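Local coordinates for putative Xylose isomerase (Rhodospirillum rubrum, PDB 3QXB), which probably acts as an isomerase of the xylose isomerase-like TIM-barrel family and binds iron(III) and manganese(II) ions, at residues A[22-27]-A[47-52]; A[63-68]-A[116-121]; A[100-105]-A[150-155]. One frame throughout, in Å; residues are numbered along the deposited sequence.

Contact 1: A[22-27]-A[47-52]; sequences LGVNLC and LGLEYV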
# COMPACT_ATOMS: atom_id res chain seq x y z
N LEU A 22 -23.29 -4.59 -11.51
CA LEU A 22 -22.46 -4.41 -10.36
C LEU A 22 -21.45 -5.54 -10.29
O LEU A 22 -21.77 -6.70 -10.62
CB LEU A 22 -23.30 -4.43 -9.08
CG LEU A 22 -24.33 -3.34 -8.91
CD1 LEU A 22 -25.19 -3.68 -7.67
CD2 LEU A 22 -23.67 -1.96 -8.80
N GLY A 23 -20.24 -5.19 -9.84
CA GLY A 23 -19.22 -6.15 -9.56
C GLY A 23 -18.46 -5.75 -8.28
O GLY A 23 -18.73 -4.70 -7.69
N VAL A 24 -17.52 -6.58 -7.83
CA VAL A 24 -16.67 -6.19 -6.72
C VAL A 24 -15.17 -6.37 -6.97
O VAL A 24 -14.74 -7.37 -7.50
CB VAL A 24 -17.14 -6.90 -5.40
CG1 VAL A 24 -17.01 -8.45 -5.51
CG2 VAL A 24 -16.40 -6.34 -4.20
N ASN A 25 -14.38 -5.37 -6.60
CA ASN A 25 -12.95 -5.51 -6.55
C ASN A 25 -12.62 -6.08 -5.16
O ASN A 25 -13.11 -5.63 -4.13
CB ASN A 25 -12.26 -4.16 -6.81
CG ASN A 25 -10.77 -4.21 -6.65
OD1 ASN A 25 -10.29 -4.53 -5.59
ND2 ASN A 25 -10.02 -3.93 -7.73
N LEU A 26 -11.76 -7.09 -5.16
CA LEU A 26 -11.43 -7.85 -3.95
C LEU A 26 -10.57 -7.09 -2.95
O LEU A 26 -10.23 -7.66 -1.89
CB LEU A 26 -10.79 -9.18 -4.35
CG LEU A 26 -11.74 -10.09 -5.13
CD1 LEU A 26 -11.06 -11.39 -5.50
CD2 LEU A 26 -13.01 -10.36 -4.36
N CYS A 27 -10.26 -5.82 -3.22
CA CYS A 27 -9.51 -4.98 -2.24
C CYS A 27 -10.09 -5.01 -0.82
O CYS A 27 -9.36 -4.90 0.16
CB CYS A 27 -9.42 -3.53 -2.71
SG CYS A 27 -11.02 -2.78 -2.96
N LEU A 47 -22.30 -11.29 -0.43
CA LEU A 47 -22.52 -10.10 -1.25
C LEU A 47 -23.53 -10.33 -2.38
O LEU A 47 -24.06 -9.36 -2.90
CB LEU A 47 -21.24 -9.58 -1.87
CG LEU A 47 -20.07 -9.39 -0.90
CD1 LEU A 47 -18.91 -8.82 -1.68
CD2 LEU A 47 -20.49 -8.53 0.25
N GLY A 48 -23.78 -11.58 -2.75
CA GLY A 48 -24.78 -11.88 -3.81
C GLY A 48 -24.37 -11.29 -5.16
O GLY A 48 -25.18 -10.79 -5.88
N LEU A 49 -23.07 -11.36 -5.50
CA LEU A 49 -22.56 -10.78 -6.76
C LEU A 49 -21.91 -11.85 -7.64
O LEU A 49 -21.62 -12.97 -7.20
CB LEU A 49 -21.54 -9.67 -6.45
CG LEU A 49 -22.13 -8.43 -5.80
CD1 LEU A 49 -21.04 -7.49 -5.33
CD2 LEU A 49 -23.04 -7.73 -6.80
N GLU A 50 -21.70 -11.50 -8.88
CA GLU A 50 -21.21 -12.45 -9.88
C GLU A 50 -19.93 -11.97 -10.56
O GLU A 50 -18.98 -12.75 -10.78
CB GLU A 50 -22.36 -12.62 -10.89
CG GLU A 50 -22.05 -13.51 -12.01
CD GLU A 50 -23.22 -13.64 -12.97
OE1 GLU A 50 -24.34 -13.13 -12.67
OE2 GLU A 50 -22.96 -14.27 -14.01
N TYR A 51 -19.84 -10.67 -10.78
CA TYR A 51 -18.67 -10.07 -11.43
C TYR A 51 -17.61 -9.56 -10.45
O TYR A 51 -17.87 -8.77 -9.53
CB TYR A 51 -19.13 -9.01 -12.41
CG TYR A 51 -20.17 -9.58 -13.36
CD1 TYR A 51 -19.81 -10.44 -14.38
CD2 TYR A 51 -21.52 -9.29 -13.21
CE1 TYR A 51 -20.78 -10.99 -15.26
CE2 TYR A 51 -22.48 -9.83 -14.07
CZ TYR A 51 -22.10 -10.68 -15.10
OH TYR A 51 -23.06 -11.19 -15.95
N VAL A 52 -16.38 -10.02 -10.69
CA VAL A 52 -15.31 -9.80 -9.77
C VAL A 52 -14.08 -9.21 -10.48
O VAL A 52 -13.76 -9.59 -11.60
CB VAL A 52 -14.92 -11.14 -9.17
CG1 VAL A 52 -13.69 -10.99 -8.29
CG2 VAL A 52 -16.12 -11.79 -8.40
O HOH W 1 -22.34 -9.08 -9.91
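Val24 N donates to Tyr51 O between the first two parallel strands of the TIM barrel, 22-25 and 51-55, which helix 36-46 joins into a beta-alpha-beta unit. The bond is 2.8 Å from Val24 N to Tyr51 O, with 151° at the hydrogen. In return, Val24 O receives a CA-H...O contact from Val52 CA at 3.4 Å. Leu49, in the loop before the second strand, sends both branches across: CD1 meets Val24 CB at 3.9 Å, the side chains crossing at about a right angle, and CD2 touches Leu22 CB at 4.0 Å. With an alanine in place of Leu49 both branches are gone, and a gap would probably open between Leu22, Val24 and Val306 of helix 295-310. Leu22 O lies at the edge of the Tyr51 ring, 3.7 Å from Tyr51 CD2, and a water links this same carbonyl to Glu50 N. Further out, Val43 of helix 36-46 packs on Val24, Leu26 and Val52, while Met302 covers Val24 from helix 295-310. Val52 has CG1 anti to its backbone N (chi1 175°), which carries this methyl to the fork of Leu26, 3.8 Å from Leu26 CG.

Contact 2: A[63-68]-A[116-121]; sequences WPDIER and LKRAID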
# COMPACT_ATOMS: atom_id res chain seq x y z
N TRP A 63 6.09 -11.93 -6.90
CA TRP A 63 6.39 -13.23 -6.26
C TRP A 63 6.92 -14.24 -7.29
O TRP A 63 6.54 -14.17 -8.45
CB TRP A 63 5.15 -13.80 -5.60
CG TRP A 63 4.71 -13.11 -4.36
CD1 TRP A 63 5.38 -12.14 -3.63
CD2 TRP A 63 3.48 -13.35 -3.67
NE1 TRP A 63 4.62 -11.76 -2.55
CE2 TRP A 63 3.47 -12.51 -2.54
CE3 TRP A 63 2.41 -14.21 -3.88
CZ2 TRP A 63 2.41 -12.51 -1.63
CZ3 TRP A 63 1.37 -14.22 -2.98
CH2 TRP A 63 1.34 -13.34 -1.90
N PRO A 64 7.77 -15.19 -6.88
CA PRO A 64 8.23 -16.21 -7.82
C PRO A 64 7.05 -16.92 -8.46
O PRO A 64 6.02 -17.17 -7.80
CB PRO A 64 9.10 -17.15 -6.97
CG PRO A 64 9.51 -16.34 -5.83
CD PRO A 64 8.48 -15.28 -5.59
N ASP A 65 7.20 -17.15 -9.76
CA ASP A 65 6.12 -17.60 -10.62
C ASP A 65 5.38 -18.81 -10.06
O ASP A 65 4.16 -18.86 -10.08
CB ASP A 65 6.66 -18.01 -12.00
CG ASP A 65 7.24 -16.85 -12.77
OD1 ASP A 65 7.56 -15.82 -12.14
OD2 ASP A 65 7.41 -16.97 -14.00
N ILE A 66 6.13 -19.80 -9.60
CA ILE A 66 5.54 -21.09 -9.24
C ILE A 66 4.59 -20.92 -8.06
O ILE A 66 3.43 -21.32 -8.14
CB ILE A 66 6.61 -22.17 -8.93
CG1 ILE A 66 7.36 -22.57 -10.21
CG2 ILE A 66 5.93 -23.43 -8.32
CD1 ILE A 66 8.52 -23.60 -9.98
N GLU A 67 5.09 -20.36 -6.97
CA GLU A 67 4.23 -20.15 -5.79
C GLU A 67 3.13 -19.12 -6.08
O GLU A 67 1.98 -19.30 -5.69
CB GLU A 67 5.06 -19.72 -4.58
CG GLU A 67 6.08 -20.77 -4.14
CD GLU A 67 7.44 -20.59 -4.84
OE1 GLU A 67 7.51 -20.07 -6.00
OE2 GLU A 67 8.46 -20.96 -4.21
N ARG A 68 3.50 -18.06 -6.79
CA ARG A 68 2.57 -17.02 -7.14
C ARG A 68 1.42 -17.62 -7.93
O ARG A 68 0.29 -17.39 -7.58
CB ARG A 68 3.22 -15.91 -7.97
CG ARG A 68 2.25 -14.80 -8.37
CD ARG A 68 2.80 -13.98 -9.49
NE ARG A 68 2.86 -14.74 -10.72
CZ ARG A 68 3.66 -14.49 -11.76
NH1 ARG A 68 4.50 -13.48 -11.76
NH2 ARG A 68 3.57 -15.26 -12.84
N LEU A 116 4.15 -5.00 -14.78
CA LEU A 116 2.98 -5.32 -15.58
C LEU A 116 3.12 -6.60 -16.42
O LEU A 116 2.13 -7.35 -16.57
CB LEU A 116 2.62 -4.12 -16.46
CG LEU A 116 1.33 -4.13 -17.29
CD1 LEU A 116 0.13 -4.66 -16.51
CD2 LEU A 116 1.09 -2.75 -17.84
N LYS A 117 4.30 -6.84 -16.99
CA LYS A 117 4.61 -8.09 -17.67
C LYS A 117 4.33 -9.28 -16.75
O LYS A 117 3.68 -10.24 -17.15
CB LYS A 117 6.06 -8.11 -18.14
CG LYS A 117 6.53 -9.39 -18.85
CD LYS A 117 6.95 -10.48 -17.86
CE LYS A 117 7.70 -11.59 -18.56
NZ LYS A 117 7.90 -12.75 -17.67
N ARG A 118 4.78 -9.19 -15.51
CA ARG A 118 4.55 -10.27 -14.55
C ARG A 118 3.08 -10.38 -14.17
O ARG A 118 2.56 -11.50 -14.03
CB ARG A 118 5.44 -10.07 -13.32
CG ARG A 118 6.92 -10.30 -13.65
CD ARG A 118 7.86 -10.23 -12.44
NE ARG A 118 7.61 -11.37 -11.56
CZ ARG A 118 8.12 -12.59 -11.72
NH1 ARG A 118 8.97 -12.86 -12.71
NH2 ARG A 118 7.83 -13.55 -10.85
N ALA A 119 2.40 -9.24 -14.02
CA ALA A 119 0.94 -9.25 -13.80
C ALA A 119 0.19 -9.89 -14.97
O ALA A 119 -0.78 -10.63 -14.77
CB ALA A 119 0.41 -7.82 -13.56
N ILE A 120 0.62 -9.61 -16.19
CA ILE A 120 0.06 -10.28 -17.35
C ILE A 120 0.30 -11.81 -17.26
O ILE A 120 -0.60 -12.60 -17.52
CB ILE A 120 0.68 -9.72 -18.65
CG1 ILE A 120 0.17 -8.29 -18.87
CG2 ILE A 120 0.45 -10.67 -19.83
CD1 ILE A 120 0.96 -7.44 -19.91
N ASP A 121 1.52 -12.23 -16.90
CA ASP A 121 1.77 -13.70 -16.69
C ASP A 121 0.80 -14.32 -15.68
O ASP A 121 0.13 -15.35 -15.93
CB ASP A 121 3.20 -13.95 -16.25
CG ASP A 121 4.21 -13.68 -17.32
OD1 ASP A 121 3.89 -13.65 -18.54
OD2 ASP A 121 5.35 -13.46 -16.95
O HOH W 2 5.84 -13.92 -14.20
O HOH W 3 10.48 -15.26 -13.35
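Trp63 O accepts a hydrogen bond from Arg118 NH2 at 2.8 Å; the carbonyl oxygen lies in the guanidinium plane, although the donor sits above the carbonyl plane. The Trp63 side chain takes part in the dimer interface, its ring meeting Trp62 of the second subunit edge-to-face. Pro64 is the N-cap of helix 65-81, and its O accepts from Arg68 N in the first turn. Asp65 OD1 forms a salt bridge with the same Arg118 NH2 at 2.6 Å, but the hydrogen bond in it is weak (126° at the hydrogen); the carboxylate and guanidinium planes stand 45° apart. A water spans Asp65 OD1 and Arg118 NH1, 2.9 Å from the latter. The contact joins two neighbouring helices of the outer layer of the TIM barrel, 65-81 and 106-125. One turn on, the Arg68 side chain starts with CG anti to its N (chi1 180°) and bends at chi3, bringing Arg68 NH1 over a face of the Arg118 guanidinium, 3.5 Å from Arg118 NH2. Asp65 and Pro61 O, which accepts from both Arg68 NH1 and Arg118 NE, probably offset the two like charges. Arg68 NH2 packs on Asp121 CB at 3.7 Å, and a second water accepts from Arg68 NH1 and donates to Asp121 OD2, 2.8 Å away. That oxygen takes Lys117 NZ on its syn lone pair, while Asp121 OD1 is hydrogen-bonded to Tyr166 OH.

Contact 3: A[100-105]-A[150-155]; sequences HFLAPT and EEIYAI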
# COMPACT_ATOMS: atom_id res chain seq x y z
N HIS A 100 6.55 3.39 -11.45
CA HIS A 100 6.40 2.63 -12.67
C HIS A 100 6.76 3.42 -13.94
O HIS A 100 7.90 3.94 -14.05
CB HIS A 100 5.00 2.00 -12.72
CG HIS A 100 4.72 1.09 -11.55
ND1 HIS A 100 5.53 0.01 -11.24
CD2 HIS A 100 3.73 1.10 -10.62
CE1 HIS A 100 5.04 -0.59 -10.16
NE2 HIS A 100 3.96 0.05 -9.77
N PHE A 101 5.82 3.50 -14.88
CA PHE A 101 6.08 3.96 -16.23
C PHE A 101 6.46 5.42 -16.36
O PHE A 101 7.07 5.81 -17.37
CB PHE A 101 4.90 3.64 -17.15
CG PHE A 101 4.62 2.17 -17.27
CD1 PHE A 101 5.38 1.39 -18.16
CD2 PHE A 101 3.66 1.54 -16.44
CE1 PHE A 101 5.14 0.04 -18.28
CE2 PHE A 101 3.43 0.18 -16.53
CZ PHE A 101 4.16 -0.58 -17.45
N LEU A 102 6.15 6.22 -15.35
CA LEU A 102 6.55 7.66 -15.40
C LEU A 102 7.72 8.01 -14.45
O LEU A 102 8.08 9.18 -14.26
CB LEU A 102 5.33 8.54 -15.16
CG LEU A 102 4.16 8.30 -16.11
CD1 LEU A 102 2.99 9.26 -15.81
CD2 LEU A 102 4.52 8.43 -17.59
N ALA A 103 8.38 6.97 -13.92
CA ALA A 103 9.48 7.13 -12.99
C ALA A 103 10.67 7.92 -13.59
O ALA A 103 10.82 8.01 -14.80
CB ALA A 103 9.96 5.72 -12.48
N PRO A 104 11.53 8.49 -12.74
CA PRO A 104 12.53 9.43 -13.25
C PRO A 104 13.81 8.81 -13.84
O PRO A 104 14.62 9.53 -14.37
CB PRO A 104 12.84 10.29 -12.02
CG PRO A 104 12.61 9.32 -10.84
CD PRO A 104 11.37 8.58 -11.29
N THR A 105 14.00 7.49 -13.77
CA THR A 105 15.11 6.83 -14.48
C THR A 105 14.54 5.74 -15.37
O THR A 105 13.44 5.19 -15.08
CB THR A 105 16.14 6.19 -13.55
OG1 THR A 105 15.56 5.02 -12.96
CG2 THR A 105 16.65 7.21 -12.44
N GLU A 150 7.29 14.90 -21.16
CA GLU A 150 7.11 14.43 -22.53
C GLU A 150 8.07 13.34 -22.90
O GLU A 150 7.68 12.37 -23.53
CB GLU A 150 7.24 15.58 -23.53
CG GLU A 150 5.89 15.99 -24.03
CD GLU A 150 5.17 14.84 -24.77
OE1 GLU A 150 5.80 13.90 -25.38
OE2 GLU A 150 3.94 14.84 -24.66
N GLU A 151 9.33 13.51 -22.52
CA GLU A 151 10.34 12.49 -22.75
C GLU A 151 9.94 11.15 -22.09
O GLU A 151 10.03 10.08 -22.71
CB GLU A 151 11.69 12.99 -22.20
CG GLU A 151 12.86 12.06 -22.42
CD GLU A 151 14.12 12.50 -21.69
OE1 GLU A 151 14.10 13.54 -21.01
OE2 GLU A 151 15.14 11.79 -21.82
N ILE A 152 9.47 11.24 -20.85
CA ILE A 152 9.17 10.05 -20.03
C ILE A 152 7.93 9.36 -20.56
O ILE A 152 7.87 8.12 -20.69
CB ILE A 152 9.07 10.44 -18.54
CG1 ILE A 152 10.43 10.93 -18.05
CG2 ILE A 152 8.60 9.29 -17.68
CD1 ILE A 152 10.36 11.57 -16.67
N TYR A 153 6.95 10.18 -20.93
CA TYR A 153 5.72 9.68 -21.50
C TYR A 153 5.95 8.95 -22.83
O TYR A 153 5.33 7.92 -23.08
CB TYR A 153 4.71 10.83 -21.66
CG TYR A 153 3.50 10.38 -22.40
CD1 TYR A 153 2.67 9.40 -21.88
CD2 TYR A 153 3.21 10.88 -23.63
CE1 TYR A 153 1.56 8.94 -22.59
CE2 TYR A 153 2.11 10.44 -24.36
CZ TYR A 153 1.29 9.46 -23.83
OH TYR A 153 0.21 9.07 -24.56
N ALA A 154 6.85 9.44 -23.70
CA ALA A 154 7.01 8.80 -24.99
C ALA A 154 7.56 7.36 -24.79
O ALA A 154 7.17 6.42 -25.48
CB ALA A 154 7.93 9.62 -25.91
N ILE A 155 8.42 7.21 -23.79
CA ILE A 155 8.95 5.91 -23.45
C ILE A 155 7.84 5.04 -22.87
O ILE A 155 7.71 3.87 -23.22
CB ILE A 155 10.13 6.05 -22.50
CG1 ILE A 155 11.32 6.63 -23.30
CG2 ILE A 155 10.46 4.69 -21.81
CD1 ILE A 155 12.34 7.39 -22.46
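Ile152 presses its CG2 methyl against the backbone of Leu102, where the loop leading into helix 106-125 of the TIM barrel lies on helix 146-170 of the outer layer. CG2 of Ile152 is anti to the backbone N, the first torsion (chi1 -64°) having put CG1 beside that N instead, and it is the branch that enters the bend of the loop. It reaches Leu102 CA at 3.5 Å, closer than it comes to the side chain of that residue, whose CD2 lies 4.2 Å from Ile152 CG2. The two side chains pass at a slant, and Leu102 CD2 goes on to the helix backbone, 4.3 Å from Tyr153 CA.

A second kind of contact sets carbonyl oxygens against methyl groups. Leu102 O stands 3.5 Å from Ile152 CG2, Phe101 O also borders this methyl, and Ala103 O is 4.0 Å from Ile152 CD1. One aliphatic side chain is therefore bordered by three successive peptide carbonyls.

The Phe101 ring meets that of Trp160, and Tyr153 packs edge-to-face with Phe186 while its hydroxyl is hydrogen-bonded to Asp199.

Polar bonds shape the loop itself. Residues His100 to Ala103 make a type I beta turn, closed by Ala103 N donating to His100 O at 3.1 Å. Gln109 of helix 106-125 holds Phe101 O through NE2, and Pro104 O is hydrogen-bonded to Arg148, on the same helix as Ile152. At the end of the loop Thr105 is the N-cap of helix 106-125, its OG1 hydrogen-bonded to Leu108 N.

Contact 1 is buried in the barrel wall, where two strands are paired by backbone bonding and backed by aliphatic side chains. Contacts 2 and 3 belong to the outer layer. Contact 2 is partly buried and rests on charge and water, whereas contact 3 is buried and almost wholly apolar across its two segments. These two share helix 106-125: contact 2 uses its body, and contact 3 the loop that leads into it. They touch directly through Leu116 CD2 and Phe101 CZ, 3.8 Å apart, and both reach the second subunit. Contacts 1 and 3 lie on opposite sides of the chain's centre, their own centres about 34 Å apart.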